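6-phosphofructokinase isozyme 2 (Escherichia coli, PDB 3UMO) catalyses the ATP-dependent, magnesium-requiring phosphorylation of fructose 6-phosphate to fructose 1,6-bisphosphate, the first committing step of glycolysis. Local coordinates at residues Asp14-Thr19 / Asn92-Val97; Phe35-Gly40 / Val70-Asp75; Pro186-Leu191 / Val223-Gln228. All coordinates share one frame; numbering follows the deposited sequence.

Contact 1 of 3, residues Asp14-Thr19 / Asn92-Val97; sequences DSATIT and NLHVHV
Asp14 and Asn92 meet side by side where two parallel strands begin, Asn92 lying just before its own. These are the central two strands of the small four-stranded sheet that forms the lid of this ribokinase-family kinase. Both are substrate-binding residues. Asn92 N donates to Asp14 OD1 at 3.3 Å, on the anti side and 27° out of the carboxylate plane, a long, bent bond secondary to the one OD1 makes with Ser12 OG. Water 1 joins OD2 to Asn92 ND2, while Asn92 OD1 accepts from Met108 N. An alanine in place of Asp14 would probably leave Asn92 N and Ser12 OG without their shared acceptor and cost water 1 its anchor on the carboxylate.

Beyond this pair the strands run in regular parallel register. Ser15 and Thr17 each donate N-H and accept through O, and the bond from His94 N to Ser15 O is 2.8 Å long and nearly straight at 175°. On the face carrying Thr17, CG2 lies 3.9 Å from Leu93 CD1 and 4.0 Å from Val95 CG2. With OG1 anti to the backbone N (chi1 -174°), Thr17 sends its hydroxyl to Thr31 O and keeps its methyl for the apolar layer. Leu93 and Val95 also pack on Leu93 and Phe106 of the second subunit, so this face belongs to the dimer interface.

On the other face His94 NE2 is bonded to Gln103 OE1. Water 2 sits in the ring plane, 2.7 Å from His94 ND1, and donates to Thr17 O at 2.9 Å.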
loop_
_atom_site.group_PDB
_atom_site.type_symbol
_atom_site.label_atom_id
_atom_site.label_comp_id
_atom_site.label_asym_id
_atom_site.label_seq_id
_atom_site.Cartn_x
_atom_site.Cartn_y
_atom_site.Cartn_z
ATOM N N ASP A 14 -0.935 24.522 4.194
ATOM C CA ASP A 14 -1.090 23.075 4.173
ATOM C C ASP A 14 -2.390 22.633 4.826
ATOM O O ASP A 14 -2.844 23.227 5.807
ATOM C CB ASP A 14 0.112 22.386 4.833
ATOM C CG ASP A 14 1.404 22.620 4.075
ATOM O OD1 ASP A 14 1.336 22.949 2.870
ATOM O OD2 ASP A 14 2.486 22.474 4.680
ATOM N N SER A 15 -2.993 21.597 4.259
ATOM C CA SER A 15 -4.196 21.006 4.826
ATOM C C SER A 15 -3.822 19.695 5.487
ATOM O O SER A 15 -3.174 18.855 4.871
ATOM C CB SER A 15 -5.234 20.732 3.735
ATOM O OG SER A 15 -5.781 21.930 3.222
ATOM N N ALA A 16 -4.220 19.519 6.742
ATOM C CA ALA A 16 -4.045 18.235 7.408
ATOM C C ALA A 16 -5.416 17.600 7.581
ATOM O O ALA A 16 -6.312 18.181 8.201
ATOM C CB ALA A 16 -3.370 18.408 8.759
ATOM N N THR A 17 -5.582 16.408 7.021
ATOM C CA THR A 17 -6.866 15.727 7.087
ATOM C C THR A 17 -6.720 14.285 7.558
ATOM O O THR A 17 -5.606 13.740 7.602
ATOM C CB THR A 17 -7.584 15.761 5.723
ATOM O OG1 THR A 17 -8.894 15.200 5.859
ATOM C CG2 THR A 17 -6.799 14.976 4.674
ATOM N N ILE A 18 -7.850 13.674 7.903
ATOM C CA ILE A 18 -7.881 12.321 8.440
ATOM C C ILE A 18 -8.830 11.461 7.609
ATOM O O ILE A 18 -9.887 11.929 7.180
ATOM C CB ILE A 18 -8.353 12.335 9.915
ATOM C CG1 ILE A 18 -7.381 13.150 10.778
ATOM C CG2 ILE A 18 -8.463 10.935 10.462
ATOM C CD1 ILE A 18 -7.930 13.484 12.167
ATOM N N THR A 19 -8.445 10.209 7.375
ATOM C CA THR A 19 -9.312 9.260 6.676
ATOM C C THR A 19 -9.114 7.867 7.299
ATOM O O THR A 19 -8.052 7.584 7.848
ATOM C CB THR A 19 -9.039 9.290 5.141
ATOM O OG1 THR A 19 -10.140 8.702 4.429
ATOM C CG2 THR A 19 -7.747 8.562 4.799
ATOM N N ASN A 92 -0.292 22.115 0.178
ATOM C CA ASN A 92 0.119 20.715 0.237
ATOM C C ASN A 92 -0.842 19.943 1.135
ATOM O O ASN A 92 -1.572 20.542 1.925
ATOM C CB ASN A 92 1.564 20.567 0.725
ATOM C CG ASN A 92 2.561 21.138 -0.250
ATOM O OD1 ASN A 92 2.314 21.156 -1.455
ATOM N ND2 ASN A 92 3.688 21.620 0.260
ATOM N N LEU A 93 -0.851 18.621 1.005
ATOM C CA LEU A 93 -1.809 17.809 1.746
ATOM C C LEU A 93 -1.134 16.766 2.624
ATOM O O LEU A 93 -0.313 15.973 2.147
ATOM C CB LEU A 93 -2.795 17.121 0.796
ATOM C CG LEU A 93 -3.929 16.340 1.473
ATOM C CD1 LEU A 93 -4.827 17.265 2.284
ATOM C CD2 LEU A 93 -4.749 15.535 0.463
ATOM N N HIS A 94 -1.505 16.771 3.904
ATOM C CA HIS A 94 -1.040 15.791 4.876
ATOM C C HIS A 94 -2.231 14.917 5.232
ATOM O O HIS A 94 -3.249 15.416 5.715
ATOM C CB HIS A 94 -0.524 16.509 6.131
ATOM C CG HIS A 94 -0.070 15.589 7.225
ATOM N ND1 HIS A 94 -0.944 15.011 8.123
ATOM C CD2 HIS A 94 1.166 15.171 7.580
ATOM C CE1 HIS A 94 -0.261 14.264 8.976
ATOM N NE2 HIS A 94 1.020 14.346 8.668
ATOM N N VAL A 95 -2.117 13.614 4.994
ATOM C CA VAL A 95 -3.219 12.703 5.294
ATOM C C VAL A 95 -2.845 11.697 6.372
ATOM O O VAL A 95 -1.906 10.916 6.206
ATOM C CB VAL A 95 -3.657 11.914 4.043
ATOM C CG1 VAL A 95 -4.873 11.038 4.363
ATOM C CG2 VAL A 95 -3.953 12.851 2.891
ATOM N N HIS A 96 -3.586 11.701 7.475
ATOM C CA HIS A 96 -3.404 10.680 8.497
ATOM C C HIS A 96 -4.387 9.534 8.268
ATOM O O HIS A 96 -5.588 9.763 8.133
ATOM C CB HIS A 96 -3.627 11.258 9.886
ATOM C CG HIS A 96 -3.427 10.258 10.980
ATOM N ND1 HIS A 96 -2.185 9.993 11.519
ATOM C CD2 HIS A 96 -4.295 9.431 11.604
ATOM C CE1 HIS A 96 -2.305 9.059 12.450
ATOM N NE2 HIS A 96 -3.577 8.700 12.516
ATOM N N VAL A 97 -3.877 8.304 8.209
ATOM C CA VAL A 97 -4.731 7.131 8.055
ATOM C C VAL A 97 -4.970 6.481 9.419
ATOM O O VAL A 97 -4.042 5.970 10.051
ATOM C CB VAL A 97 -4.138 6.117 7.055
ATOM C CG1 VAL A 97 -5.123 4.990 6.824
ATOM C CG2 VAL A 97 -3.800 6.808 5.737
HETATM O O HOH W 1 4.511 21.667 3.198
HETATM O O HOH W 2 -3.457 14.922 9.083
#

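Contact 2 of 3, residues Phe35-Gly40 / Val70-Asp75; sequences FEPGGG and VSLLAD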
loop_
_atom_site.group_PDB
_atom_site.type_symbol
_atom_site.label_atom_id
_atom_site.label_comp_id
_atom_site.label_asym_id
_atom_site.label_seq_id
_atom_site.Cartn_x
_atom_site.Cartn_y
_atom_site.Cartn_z
ATOM N N PHE A 35 -5.808 23.725 8.814
ATOM C CA PHE A 35 -4.799 24.425 8.026
ATOM C C PHE A 35 -3.591 24.797 8.868
ATOM O O PHE A 35 -3.719 25.143 10.042
ATOM C CB PHE A 35 -5.388 25.668 7.356
ATOM C CG PHE A 35 -6.537 25.363 6.440
ATOM C CD1 PHE A 35 -6.323 24.702 5.245
ATOM C CD2 PHE A 35 -7.836 25.721 6.780
ATOM C CE1 PHE A 35 -7.375 24.404 4.391
ATOM C CE2 PHE A 35 -8.898 25.424 5.933
ATOM C CZ PHE A 35 -8.664 24.765 4.734
ATOM N N GLU A 36 -2.414 24.708 8.264
ATOM C CA GLU A 36 -1.185 25.069 8.961
ATOM C C GLU A 36 -0.210 25.723 7.989
ATOM O O GLU A 36 -0.265 25.472 6.779
ATOM C CB GLU A 36 -0.545 23.838 9.612
ATOM C CG GLU A 36 0.187 22.930 8.640
ATOM C CD GLU A 36 0.379 21.523 9.180
ATOM O OE1 GLU A 36 -0.249 21.180 10.207
ATOM O OE2 GLU A 36 1.154 20.756 8.569
ATOM N N PRO A 37 0.679 26.580 8.516
ATOM C CA PRO A 37 1.698 27.208 7.672
ATOM C C PRO A 37 2.681 26.183 7.125
ATOM O O PRO A 37 3.094 25.262 7.830
ATOM C CB PRO A 37 2.413 28.159 8.639
ATOM C CG PRO A 37 1.410 28.434 9.713
ATOM C CD PRO A 37 0.684 27.133 9.883
ATOM N N GLY A 38 3.047 26.341 5.861
ATOM C CA GLY A 38 3.999 25.439 5.249
ATOM C C GLY A 38 5.114 26.218 4.593
ATOM O O GLY A 38 4.945 27.389 4.255
ATOM N N GLY A 39 6.259 25.571 4.419
ATOM C CA GLY A 39 7.382 26.213 3.762
ATOM C C GLY A 39 8.605 26.199 4.648
ATOM O O GLY A 39 8.492 26.318 5.871
ATOM N N GLY A 40 9.773 26.060 4.023
ATOM C CA GLY A 40 11.025 25.911 4.741
ATOM C C GLY A 40 11.323 27.039 5.706
ATOM O O GLY A 40 11.385 26.821 6.917
ATOM N N VAL A 70 -1.005 34.057 6.473
ATOM C CA VAL A 70 -0.557 35.212 7.243
ATOM C C VAL A 70 -1.245 35.260 8.605
ATOM O O VAL A 70 -0.614 35.551 9.627
ATOM C CB VAL A 70 -0.818 36.518 6.470
ATOM C CG1 VAL A 70 -0.557 37.738 7.348
ATOM C CG2 VAL A 70 0.059 36.562 5.220
ATOM N N SER A 71 -2.537 34.957 8.613
ATOM C CA SER A 71 -3.322 34.977 9.845
ATOM C C SER A 71 -2.881 33.898 10.833
ATOM O O SER A 71 -2.874 34.121 12.048
ATOM C CB SER A 71 -4.810 34.824 9.529
ATOM O OG SER A 71 -5.563 34.626 10.714
ATOM N N LEU A 72 -2.531 32.725 10.313
ATOM C CA LEU A 72 -2.075 31.629 11.156
ATOM C C LEU A 72 -0.773 31.994 11.847
ATOM O O LEU A 72 -0.579 31.680 13.021
ATOM C CB LEU A 72 -1.894 30.350 10.338
ATOM C CG LEU A 72 -3.186 29.650 9.914
ATOM C CD1 LEU A 72 -2.879 28.471 9.007
ATOM C CD2 LEU A 72 -3.982 29.201 11.137
ATOM N N LEU A 73 0.119 32.659 11.116
ATOM C CA LEU A 73 1.409 33.054 11.677
ATOM C C LEU A 73 1.238 34.150 12.723
ATOM O O LEU A 73 1.965 34.184 13.720
ATOM C CB LEU A 73 2.377 33.486 10.570
ATOM C CG LEU A 73 2.837 32.310 9.705
ATOM C CD1 LEU A 73 3.578 32.790 8.459
ATOM C CD2 LEU A 73 3.711 31.369 10.522
ATOM N N ALA A 74 0.273 35.037 12.494
ATOM C CA ALA A 74 -0.032 36.096 13.450
ATOM C C ALA A 74 -0.504 35.474 14.760
ATOM O O ALA A 74 -0.107 35.911 15.840
ATOM C CB ALA A 74 -1.097 37.027 12.894
ATOM N N ASP A 75 -1.351 34.452 14.652
ATOM C CA ASP A 75 -1.868 33.748 15.820
ATOM C C ASP A 75 -0.757 33.008 16.566
ATOM O O ASP A 75 -0.863 32.759 17.769
ATOM C CB ASP A 75 -2.979 32.773 15.412
ATOM C CG ASP A 75 -4.239 33.486 14.937
ATOM O OD1 ASP A 75 -4.364 34.708 15.176
ATOM O OD2 ASP A 75 -5.110 32.821 14.336
#
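Leu72 rests on Pro37 and on the backbone just before it, where helix 63-75 crosses the edge strand 34-38 of the lid sheet. The short segments run at 91° to each other with their axes 7.9 Å apart, so the contact is confined to a few side chains. Leu72 CB points at the strand and lies 3.9 Å from Pro37 CG, against the outer part of the pyrrolidine ring. CG is turned anti to the carbonyl carbon (chi1 -74°) and carries CD1 back toward Phe35 and down onto the backbone. This tip does most of the touching: CD1 is 3.6 Å from Phe35 O, 3.8 Å from Glu36 CA and 3.9 Å from Pro37 CD, and thus spans a full peptide unit.

Leu73, one residue on, shares Pro37 CG with Leu72: its CD2 lies 3.8 Å from that atom and extends to the CB side of the ring, whereas Leu72 extends to the CD side. Ile42 and Arg46 of helix 40-50 pack against both Pro37 and Leu73. Phe35 sends its ring away from 70-75 but onto His68, one turn earlier in the same helix, with the planes at about 90°, and also meets Trp88 of the second subunit. Beyond Pro37 the chain enters the substrate-binding glycines, with Gly39 as N-cap of helix 40-50.

Every side-chain pair across the contact is apolar, and Pro37 brings no N-H. Between these two segments the contact is therefore van der Waals only.

Contact 3 of 3, residues Pro186-Leu191 / Val223-Gln228; sequences PNQKEL and VSLGPQ. With ATP (adenosine-5'-triphosphate), chain E; ATP (adenosine-5'-triphosphate), chain I.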
loop_
_atom_site.group_PDB
_atom_site.type_symbol
_atom_site.label_atom_id
_atom_site.label_comp_id
_atom_site.label_asym_id
_atom_site.label_seq_id
_atom_site.Cartn_x
_atom_site.Cartn_y
_atom_site.Cartn_z
ATOM N N PRO A 186 22.765 20.552 4.001
ATOM C CA PRO A 186 22.206 19.505 3.152
ATOM C C PRO A 186 21.953 18.246 3.972
ATOM O O PRO A 186 22.712 17.948 4.901
ATOM C CB PRO A 186 23.329 19.232 2.151
ATOM C CG PRO A 186 24.596 19.553 2.917
ATOM C CD PRO A 186 24.226 20.695 3.848
ATOM N N ASN A 187 20.905 17.502 3.639
ATOM C CA ASN A 187 20.861 16.112 4.098
ATOM C C ASN A 187 21.744 15.268 3.186
ATOM O O ASN A 187 22.455 15.812 2.336
ATOM C CB ASN A 187 19.434 15.546 4.207
ATOM C CG ASN A 187 18.715 15.459 2.872
ATOM O OD1 ASN A 187 19.322 15.515 1.798
ATOM N ND2 ASN A 187 17.394 15.307 2.939
ATOM N N GLN A 188 21.721 13.952 3.359
ATOM C CA GLN A 188 22.626 13.101 2.585
ATOM C C GLN A 188 22.332 13.121 1.098
ATOM O O GLN A 188 23.252 13.200 0.273
ATOM C CB GLN A 188 22.603 11.671 3.107
ATOM C CG GLN A 188 23.232 11.554 4.464
ATOM C CD GLN A 188 22.881 10.256 5.133
ATOM O OE1 GLN A 188 21.862 10.162 5.819
ATOM N NE2 GLN A 188 23.711 9.236 4.925
ATOM N N LYS A 189 21.054 13.060 0.752
ATOM C CA LYS A 189 20.669 13.074 -0.651
ATOM C C LYS A 189 21.018 14.416 -1.286
ATOM O O LYS A 189 21.525 14.468 -2.406
ATOM C CB LYS A 189 19.178 12.768 -0.812
ATOM C CG LYS A 189 18.852 11.286 -0.718
ATOM C CD LYS A 189 17.442 10.984 -1.199
ATOM C CE LYS A 189 17.055 9.552 -0.865
ATOM N NZ LYS A 189 15.684 9.221 -1.337
ATOM N N GLU A 190 20.753 15.492 -0.557
ATOM C CA GLU A 190 21.064 16.840 -1.034
ATOM C C GLU A 190 22.575 17.059 -1.202
ATOM O O GLU A 190 23.001 17.734 -2.143
ATOM C CB GLU A 190 20.426 17.893 -0.114
ATOM C CG GLU A 190 18.891 17.964 -0.250
ATOM C CD GLU A 190 18.189 18.467 1.004
ATOM O OE1 GLU A 190 18.880 18.823 1.983
ATOM O OE2 GLU A 190 16.934 18.501 1.010
ATOM N N LEU A 191 23.382 16.491 -0.303
ATOM C CA LEU A 191 24.839 16.592 -0.428
ATOM C C LEU A 191 25.323 15.843 -1.666
ATOM O O LEU A 191 26.145 16.348 -2.441
ATOM C CB LEU A 191 25.540 16.044 0.819
ATOM C CG LEU A 191 27.072 16.031 0.763
ATOM C CD1 LEU A 191 27.653 17.448 0.667
ATOM C CD2 LEU A 191 27.637 15.286 1.962
ATOM N N VAL A 223 26.021 18.359 7.517
ATOM C CA VAL A 223 25.294 17.327 6.800
ATOM C C VAL A 223 24.403 16.596 7.792
ATOM O O VAL A 223 24.886 15.920 8.701
ATOM C CB VAL A 223 26.227 16.312 6.138
ATOM C CG1 VAL A 223 25.416 15.379 5.239
ATOM C CG2 VAL A 223 27.303 17.026 5.332
ATOM N N SER A 224 23.094 16.727 7.629
ATOM C CA SER A 224 22.194 16.045 8.552
ATOM C C SER A 224 21.943 14.613 8.061
ATOM O O SER A 224 21.822 14.357 6.857
ATOM C CB SER A 224 20.909 16.844 8.775
ATOM O OG SER A 224 20.111 16.952 7.599
ATOM N N LEU A 225 21.900 13.683 9.008
ATOM C CA LEU A 225 21.969 12.258 8.717
ATOM C C LEU A 225 20.764 11.497 9.273
ATOM O O LEU A 225 20.876 10.314 9.614
ATOM C CB LEU A 225 23.242 11.695 9.342
ATOM C CG LEU A 225 24.548 12.394 8.953
ATOM C CD1 LEU A 225 25.726 11.830 9.745
ATOM C CD2 LEU A 225 24.796 12.268 7.465
ATOM N N GLY A 226 19.615 12.165 9.359
ATOM C CA GLY A 226 18.418 11.519 9.882
ATOM C C GLY A 226 18.659 11.004 11.296
ATOM O O GLY A 226 19.142 11.751 12.141
ATOM N N PRO A 227 18.364 9.714 11.551
ATOM C CA PRO A 227 18.556 9.165 12.902
ATOM C C PRO A 227 20.025 9.093 13.325
ATOM O O PRO A 227 20.321 8.923 14.507
ATOM C CB PRO A 227 17.961 7.754 12.797
ATOM C CG PRO A 227 18.097 7.391 11.359
ATOM C CD PRO A 227 17.913 8.686 10.593
ATOM N N GLN A 228 20.947 9.236 12.379
ATOM C CA GLN A 228 22.367 9.226 12.732
ATOM C C GLN A 228 22.876 10.577 13.234
ATOM O O GLN A 228 24.047 10.713 13.616
ATOM C CB GLN A 228 23.206 8.710 11.551
ATOM C CG GLN A 228 23.038 7.220 11.352
ATOM C CD GLN A 228 23.706 6.698 10.107
ATOM O OE1 GLN A 228 24.133 7.470 9.247
ATOM N NE2 GLN A 228 23.792 5.375 9.996
HETATM P PG ATP E . 13.405 17.235 6.456
HETATM O O1G ATP E . 13.625 18.477 5.666
HETATM O O2G ATP E . 12.363 17.618 7.503
HETATM O O3G ATP E . 12.946 16.082 5.633
HETATM P PB ATP E . 16.085 16.665 6.565
HETATM O O1B ATP E . 16.044 15.460 5.576
HETATM O O2B ATP E . 16.616 17.973 5.942
HETATM O O3B ATP E . 14.679 16.891 7.283
HETATM P PA ATP E . 17.276 15.089 8.660
HETATM O O1A ATP E . 16.403 13.958 8.203
HETATM O O2A ATP E . 18.760 14.722 8.731
HETATM O O3A ATP E . 17.089 16.336 7.753
HETATM O "O5'" ATP E . 16.723 15.571 10.092
HETATM C "C5'" ATP E . 17.453 16.493 10.827
HETATM C "C4'" ATP E . 17.759 16.149 12.214
HETATM O "O4'" ATP E . 16.551 15.653 12.831
HETATM C "C3'" ATP E . 18.692 15.016 12.323
HETATM O "O3'" ATP E . 20.004 15.424 12.231
HETATM C "C2'" ATP E . 18.351 14.440 13.635
HETATM O "O2'" ATP E . 18.833 15.235 14.640
HETATM C "C1'" ATP E . 16.874 14.543 13.636
HETATM N N9 ATP E . 16.248 13.334 13.103
HETATM C C8 ATP E . 15.787 13.162 11.851
HETATM N N7 ATP E . 15.288 11.904 11.766
HETATM C C5 ATP E . 15.434 11.290 12.958
HETATM C C6 ATP E . 15.101 10.020 13.442
HETATM N N6 ATP E . 14.437 9.001 12.562
HETATM N N1 ATP E . 15.397 9.724 14.720
HETATM C C2 ATP E . 15.994 10.618 15.525
HETATM N N3 ATP E . 16.318 11.839 15.088
HETATM C C4 ATP E . 16.049 12.200 13.821
HETATM P PG ATP I . 14.013 14.969 1.629
HETATM O O1G ATP I . 14.545 15.377 2.962
HETATM O O2G ATP I . 13.442 16.227 0.971
HETATM O O3G ATP I . 15.107 14.383 0.770
HETATM P PB ATP I . 12.433 12.960 2.854
HETATM O O1B ATP I . 10.998 12.411 2.448
HETATM O O2B ATP I . 12.399 13.508 4.287
HETATM O O3B ATP I . 12.775 14.061 1.756
HETATM P PA ATP I . 13.400 10.543 1.906
HETATM O O1A ATP I . 12.658 10.833 0.616
HETATM O O2A ATP I . 14.805 9.995 1.613
HETATM O O3A ATP I . 13.498 11.812 2.746
HETATM O "O5'" ATP I . 12.566 9.427 2.714
HETATM C "C5'" ATP I . 12.281 9.565 4.055
HETATM C "C4'" ATP I . 11.438 8.521 4.616
HETATM O "O4'" ATP I . 10.465 8.167 3.610
HETATM C "C3'" ATP I . 12.227 7.304 4.829
HETATM O "O3'" ATP I . 12.696 7.253 6.119
HETATM C "C2'" ATP I . 11.290 6.213 4.559
HETATM O "O2'" ATP I . 10.598 5.943 5.704
HETATM C "C1'" ATP I . 10.367 6.765 3.542
HETATM N N9 ATP I . 10.680 6.308 2.192
HETATM C C8 ATP I . 11.480 6.946 1.319
HETATM N N7 ATP I . 11.520 6.220 0.177
HETATM C C5 ATP I . 10.745 5.127 0.325
HETATM C C6 ATP I . 10.412 4.049 -0.507
HETATM N N6 ATP I . 10.970 3.949 -1.900
HETATM N N1 ATP I . 9.584 3.099 -0.033
HETATM C C2 ATP I . 9.079 3.177 1.213
HETATM N N3 ATP I . 9.377 4.198 2.026
HETATM C C4 ATP I . 10.200 5.176 1.619
HETATM O O HOH W 3 20.120 12.449 5.449
HETATM O O HOH W 4 20.532 8.411 7.492
HETATM O O HOH W 5 22.917 7.075 6.635
#
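Asn187, whose CB touches Ser224 OG at 3.7 Å, reaches two ATP molecules with one amide nitrogen. ND2 donates to O1B of the ATP of chain E at 3.0 Å and 172°, and makes a weak bond of 3.3 Å to O3G of the ATP of chain I, whose O1G also approaches ND2 to 2.8 Å. Gly226 N grips O2A of the ATP of chain E at 2.8 Å, close to Ser224, while Lys189 NZ makes a weak bond to the ATP of chain I. These partners are consistent with the ATP of chain E being the substrate and that of chain I the allosteric inhibitor. Asn187 OD1 is used separately, accepting from Glu190 N at 2.8 Å, while Glu190 OE1 takes Asn187 N. This capping box starts helix 188-195 and fixes the rotation of the amide, turning ND2 toward the phosphates.

Across the segments, Ser224 N donates to Pro186 O. Gln188 crosses Leu225 at about a right angle, its CG 3.5 Å from Leu225 CD2; water 4 links Gln188 OE1 to Leu225 O.

Behind the nucleotides, Leu191 CD2 packs 3.8 Å from Val223 CG2. Both residues also lean on Val205, so helix 188-195 and the end of strand 221-224 share a core with helix 204-214.

Contacts 1 and 2 belong to the same lid sheet: strands 12-19 and 34-38 are neighbours, and Asp14 N lies 2.8 Å from Glu36 O, a probable hydrogen bond between the two contacts. Their chemistry differs with position. Contact 1, in the middle of the sheet, is a ladder of backbone bonds with one face at the dimer interface; contact 2, at the sheet's edge, joins strand to helix through apolar side chains. Both are partly buried. Contact 3 is the buried one of the three and shares no element with them, its nearest atoms being about 10 Å from contact 2 and about 14 Å from contact 1. It handles nucleotide phosphates. Contact 1 holds substrate-binding residues that touch, whereas in contact 2 they lie beside the packing.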